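Long-range contact in hyaluronidase (Thermobaculum terrenum, PDB 5DIY), which probably removes O-linked N-acetylglucosamine from proteins as a family 84 glycoside hydrolase, captured here as a variant altered at the predicted proton donor: residues E320-Q332 and R435-Q447. Sequence-based numbering, arbitrary orientation.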
loop_
_atom_site.group_PDB
_atom_site.type_symbol
_atom_site.label_atom_id
_atom_site.label_comp_id
_atom_site.label_asym_id
_atom_site.label_seq_id
_atom_site.Cartn_x
_atom_site.Cartn_y
_atom_site.Cartn_z
ATOM N N GLU C 320 -6.835 8.990 11.368
ATOM C CA GLU C 320 -7.945 8.102 11.702
ATOM C C GLU C 320 -9.129 8.458 10.795
ATOM O O GLU C 320 -9.272 9.618 10.425
ATOM C CB GLU C 320 -8.303 8.212 13.183
ATOM C CG GLU C 320 -7.306 7.505 14.091
ATOM C CD GLU C 320 -7.359 5.986 13.939
ATOM O OE1 GLU C 320 -8.332 5.360 14.412
ATOM O OE2 GLU C 320 -6.432 5.415 13.330
ATOM N N PRO C 321 -9.940 7.460 10.381
ATOM C CA PRO C 321 -11.023 7.722 9.418
ATOM C C PRO C 321 -11.869 8.944 9.774
ATOM O O PRO C 321 -12.449 8.997 10.858
ATOM C CB PRO C 321 -11.847 6.437 9.471
ATOM C CG PRO C 321 -10.838 5.373 9.766
ATOM C CD PRO C 321 -9.790 6.015 10.642
ATOM N N ALA C 322 -11.917 9.918 8.863
ATOM C CA ALA C 322 -12.421 11.258 9.189
ATOM C C ALA C 322 -13.930 11.290 9.416
ATOM O O ALA C 322 -14.399 11.899 10.382
ATOM C CB ALA C 322 -12.017 12.264 8.117
ATOM N N TYR C 323 -14.683 10.618 8.544
ATOM C CA TYR C 323 -16.144 10.599 8.653
ATOM C C TYR C 323 -16.606 10.076 10.016
ATOM O O TYR C 323 -17.409 10.721 10.687
ATOM C CB TYR C 323 -16.776 9.787 7.510
ATOM C CG TYR C 323 -18.293 9.686 7.575
ATOM C CD1 TYR C 323 -18.912 8.725 8.381
ATOM C CD2 TYR C 323 -19.105 10.538 6.833
ATOM C CE1 TYR C 323 -20.288 8.619 8.445
ATOM C CE2 TYR C 323 -20.487 10.442 6.895
ATOM C CZ TYR C 323 -21.073 9.479 7.704
ATOM O OH TYR C 323 -22.443 9.361 7.774
ATOM N N LEU C 324 -16.103 8.917 10.432
ATOM C CA LEU C 324 -16.544 8.351 11.712
ATOM C C LEU C 324 -15.999 9.131 12.908
ATOM O O LEU C 324 -16.700 9.276 13.911
ATOM C CB LEU C 324 -16.248 6.848 11.815
ATOM C CG LEU C 324 -17.309 5.925 11.177
ATOM C CD1 LEU C 324 -16.923 4.469 11.379
ATOM C CD2 LEU C 324 -18.720 6.169 11.713
ATOM N N THR C 325 -14.777 9.649 12.795
ATOM C CA THR C 325 -14.201 10.498 13.840
ATOM C C THR C 325 -15.107 11.699 14.112
ATOM O O THR C 325 -15.461 11.964 15.267
ATOM C CB THR C 325 -12.781 10.974 13.475
ATOM O OG1 THR C 325 -11.913 9.844 13.409
ATOM C CG2 THR C 325 -12.226 11.947 14.504
ATOM N N ASN C 326 -15.505 12.390 13.046
ATOM C CA ASN C 326 -16.403 13.537 13.164
ATOM C C ASN C 326 -17.783 13.134 13.688
ATOM O O ASN C 326 -18.353 13.817 14.544
ATOM C CB ASN C 326 -16.548 14.261 11.817
ATOM C CG ASN C 326 -15.246 14.879 11.330
ATOM O OD1 ASN C 326 -14.350 15.181 12.108
ATOM N ND2 ASN C 326 -15.140 15.060 10.027
ATOM N N LEU C 327 -18.312 12.021 13.184
ATOM C CA LEU C 327 -19.661 11.593 13.554
ATOM C C LEU C 327 -19.799 11.296 15.043
ATOM O O LEU C 327 -20.772 11.730 15.669
ATOM C CB LEU C 327 -20.101 10.381 12.729
ATOM C CG LEU C 327 -21.555 9.936 12.977
ATOM C CD1 LEU C 327 -22.299 9.682 11.672
ATOM C CD2 LEU C 327 -21.620 8.699 13.868
ATOM N N PHE C 328 -18.839 10.564 15.610
ATOM C CA PHE C 328 -18.927 10.180 17.027
ATOM C C PHE C 328 -18.681 11.364 17.961
ATOM O O PHE C 328 -19.286 11.442 19.024
ATOM C CB PHE C 328 -18.000 9.000 17.362
ATOM C CG PHE C 328 -18.399 7.699 16.702
ATOM C CD1 PHE C 328 -19.706 7.214 16.789
ATOM C CD2 PHE C 328 -17.460 6.939 16.017
ATOM C CE1 PHE C 328 -20.069 6.024 16.182
ATOM C CE2 PHE C 328 -17.812 5.737 15.419
ATOM C CZ PHE C 328 -19.119 5.278 15.500
ATOM N N LYS C 329 -17.799 12.277 17.563
ATOM C CA LYS C 329 -17.657 13.562 18.249
ATOM C C LYS C 329 -18.985 14.348 18.244
ATOM O O LYS C 329 -19.395 14.912 19.268
ATOM C CB LYS C 329 -16.534 14.381 17.606
ATOM C CG LYS C 329 -16.296 15.758 18.213
ATOM C CD LYS C 329 -15.295 16.558 17.387
ATOM C CE LYS C 329 -15.439 18.057 17.622
ATOM N NZ LYS C 329 -15.092 18.448 19.015
ATOM N N LYS C 330 -19.662 14.359 17.103
ATOM C CA LYS C 330 -20.964 15.024 16.978
ATOM C C LYS C 330 -22.016 14.371 17.883
ATOM O O LYS C 330 -22.742 15.070 18.602
ATOM C CB LYS C 330 -21.419 15.024 15.517
ATOM C CG LYS C 330 -22.719 15.763 15.251
ATOM C CD LYS C 330 -23.919 14.829 15.196
ATOM C CE LYS C 330 -25.206 15.606 14.962
ATOM N NZ LYS C 330 -26.383 14.739 15.227
ATOM N N VAL C 331 -22.083 13.038 17.844
ATOM C CA VAL C 331 -23.013 12.261 18.683
ATOM C C VAL C 331 -22.764 12.509 20.170
ATOM O O VAL C 331 -23.717 12.697 20.934
ATOM C CB VAL C 331 -22.929 10.732 18.385
ATOM C CG1 VAL C 331 -23.672 9.907 19.441
ATOM C CG2 VAL C 331 -23.479 10.418 16.999
ATOM N N GLN C 332 -21.496 12.503 20.580
ATOM C CA GLN C 332 -21.159 12.753 21.984
ATOM C C GLN C 332 -21.537 14.178 22.416
ATOM O O GLN C 332 -22.030 14.378 23.535
ATOM C CB GLN C 332 -19.682 12.463 22.269
ATOM C CG GLN C 332 -19.354 10.974 22.293
ATOM C CD GLN C 332 -17.859 10.679 22.400
ATOM O OE1 GLN C 332 -17.025 11.587 22.436
ATOM N NE2 GLN C 332 -17.515 9.398 22.453
ATOM N N ARG C 435 -7.454 -3.295 10.012
ATOM C CA ARG C 435 -7.572 -1.935 10.530
ATOM C C ARG C 435 -8.835 -1.245 9.993
ATOM O O ARG C 435 -8.871 -0.016 9.852
ATOM C CB ARG C 435 -6.305 -1.138 10.172
ATOM C CG ARG C 435 -6.167 0.187 10.919
ATOM C CD ARG C 435 -4.877 0.340 11.701
ATOM N NE ARG C 435 -3.815 0.995 10.945
ATOM C CZ ARG C 435 -3.143 2.105 11.286
ATOM N NH1 ARG C 435 -3.389 2.789 12.400
ATOM N NH2 ARG C 435 -2.185 2.533 10.477
ATOM N N VAL C 436 -9.876 -2.027 9.697
ATOM C CA VAL C 436 -11.166 -1.454 9.296
ATOM C C VAL C 436 -11.742 -0.629 10.455
ATOM O O VAL C 436 -11.672 -1.043 11.610
ATOM C CB VAL C 436 -12.163 -2.536 8.802
ATOM C CG1 VAL C 436 -12.656 -3.428 9.933
ATOM C CG2 VAL C 436 -13.333 -1.897 8.068
ATOM N N CYS C 437 -12.248 0.557 10.123
ATOM C CA CYS C 437 -12.739 1.563 11.080
ATOM C C CYS C 437 -11.655 2.173 11.984
ATOM O O CYS C 437 -11.978 2.872 12.953
ATOM C CB CYS C 437 -13.899 1.018 11.931
ATOM S SG CYS C 437 -15.215 0.201 11.001
ATOM N N GLY C 438 -10.380 1.962 11.647
ATOM C CA GLY C 438 -9.273 2.324 12.529
ATOM C C GLY C 438 -9.528 1.883 13.957
ATOM O O GLY C 438 -10.068 0.792 14.198
ATOM N N ASP C 439 -9.163 2.749 14.899
ATOM C CA ASP C 439 -9.576 2.616 16.290
ATOM C C ASP C 439 -10.723 3.575 16.643
ATOM O O ASP C 439 -10.984 3.834 17.810
ATOM C CB ASP C 439 -8.367 2.836 17.191
ATOM C CG ASP C 439 -7.357 1.712 17.069
ATOM O OD1 ASP C 439 -7.613 0.608 17.596
ATOM O OD2 ASP C 439 -6.320 1.920 16.425
ATOM N N VAL C 440 -11.436 4.067 15.635
ATOM C CA VAL C 440 -12.458 5.089 15.857
ATOM C C VAL C 440 -13.686 4.462 16.529
ATOM O O VAL C 440 -14.186 4.989 17.518
ATOM C CB VAL C 440 -12.874 5.796 14.547
ATOM C CG1 VAL C 440 -13.897 6.890 14.834
ATOM C CG2 VAL C 440 -11.654 6.382 13.839
ATOM N N VAL C 441 -14.155 3.335 16.004
ATOM C CA VAL C 441 -15.294 2.640 16.611
ATOM C C VAL C 441 -14.872 2.091 17.973
ATOM O O VAL C 441 -15.597 2.244 18.951
ATOM C CB VAL C 441 -15.868 1.541 15.696
ATOM C CG1 VAL C 441 -17.000 0.788 16.391
ATOM C CG2 VAL C 441 -16.384 2.151 14.405
ATOM N N ARG C 442 -13.681 1.494 18.039
ATOM C CA ARG C 442 -13.109 1.034 19.312
ATOM C C ARG C 442 -13.178 2.103 20.395
ATOM O O ARG C 442 -13.755 1.866 21.469
ATOM C CB ARG C 442 -11.656 0.595 19.128
ATOM C CG ARG C 442 -11.038 -0.088 20.338
ATOM C CD ARG C 442 -9.527 -0.194 20.197
ATOM N NE ARG C 442 -9.173 -1.053 19.072
ATOM C CZ ARG C 442 -9.155 -2.384 19.094
ATOM N NH1 ARG C 442 -9.455 -3.056 20.198
ATOM N NH2 ARG C 442 -8.824 -3.053 17.992
ATOM N N ASN C 443 -12.611 3.278 20.106
ATOM C CA ASN C 443 -12.532 4.362 21.098
ATOM C C ASN C 443 -13.919 4.870 21.497
ATOM O O ASN C 443 -14.138 5.214 22.650
ATOM C CB ASN C 443 -11.654 5.533 20.611
ATOM C CG ASN C 443 -10.190 5.145 20.385
ATOM O OD1 ASN C 443 -9.678 4.173 20.940
ATOM N ND2 ASN C 443 -9.508 5.925 19.555
ATOM N N PHE C 444 -14.854 4.894 20.548
ATOM C CA PHE C 444 -16.235 5.256 20.851
ATOM C C PHE C 444 -16.858 4.254 21.820
ATOM O O PHE C 444 -17.445 4.649 22.818
ATOM C CB PHE C 444 -17.082 5.367 19.577
ATOM C CG PHE C 444 -18.532 5.703 19.838
ATOM C CD1 PHE C 444 -18.886 6.954 20.340
ATOM C CD2 PHE C 444 -19.542 4.770 19.576
ATOM C CE1 PHE C 444 -20.221 7.273 20.584
ATOM C CE2 PHE C 444 -20.875 5.076 19.822
ATOM C CZ PHE C 444 -21.217 6.330 20.328
ATOM N N LEU C 445 -16.702 2.966 21.528
ATOM C CA LEU C 445 -17.232 1.901 22.388
ATOM C C LEU C 445 -16.620 1.902 23.792
ATOM O O LEU C 445 -17.335 1.717 24.790
ATOM C CB LEU C 445 -17.070 0.528 21.706
ATOM C CG LEU C 445 -17.917 0.353 20.438
ATOM C CD1 LEU C 445 -17.549 -0.917 19.681
ATOM C CD2 LEU C 445 -19.405 0.382 20.752
ATOM N N GLN C 446 -15.311 2.132 23.880
ATOM C CA GLN C 446 -14.644 2.249 25.175
ATOM C C GLN C 446 -15.227 3.407 25.994
ATOM O O GLN C 446 -15.373 3.301 27.212
ATOM C CB GLN C 446 -13.134 2.441 25.000
ATOM C CG GLN C 446 -12.318 2.427 26.297
ATOM C CD GLN C 446 -12.267 1.051 26.946
ATOM O OE1 GLN C 446 -11.823 0.085 26.337
ATOM N NE2 GLN C 446 -12.722 0.958 28.176
ATOM N N GLN C 447 -15.553 4.506 25.318
ATOM C CA GLN C 447 -16.145 5.665 25.969
ATOM C C GLN C 447 -17.588 5.394 26.425
ATOM O O GLN C 447 -18.016 5.933 27.449
ATOM C CB GLN C 447 -16.051 6.908 25.059
ATOM C CG GLN C 447 -16.442 8.232 25.720
ATOM C CD GLN C 447 -15.756 8.491 27.054
ATOM O OE1 GLN C 447 -16.398 8.842 28.046
ATOM N NE2 GLN C 447 -14.457 8.312 27.088
HETATM O O HOH W 1 -6.072 2.667 13.674
#
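Glu-320 OE1 accepts the backbone N-H of Asp-439, just before helix 440-451, at 2.8 Å through its syn lone pair. Glu-320 OE2 accepts a hydrogen bond from a water that also donates to Asp-439 OD2 and accepts from Arg-435 NH1; the water thus joins two carboxylates that would otherwise probably repel. Arg-435 has its direct salt bridge with Glu-234. Next to Glu-320, Pro-321 CD packs against Val-440 CG2 at 3.7 Å. The other branch of Val-440, CG1, lies anti to the backbone N (chi1 -178°) and reaches the Leu-324 backbone and the edge of the Phe-328 ring. Val-441 CG2 fills in between Leu-324 CD1 and that edge. Over one face of Phe-328 lies Phe-444 in an offset stack, centroids 4.2 Å apart and planes at 12°, while Gln-332 NE2 meets the rim of Phe-444 at CD1. A serine in place of Phe-328 would probably leave the Phe-444 face without its stacking partner and open a gap beside Val-440. Leu-386 of helix 373-398 touches both rings. Segments 322-332 and 440-447 run nearly parallel, their axes approaching to 10.0 Å at an angle of 17°, as neighbours in the helical bundle that follows the catalytic TIM barrel.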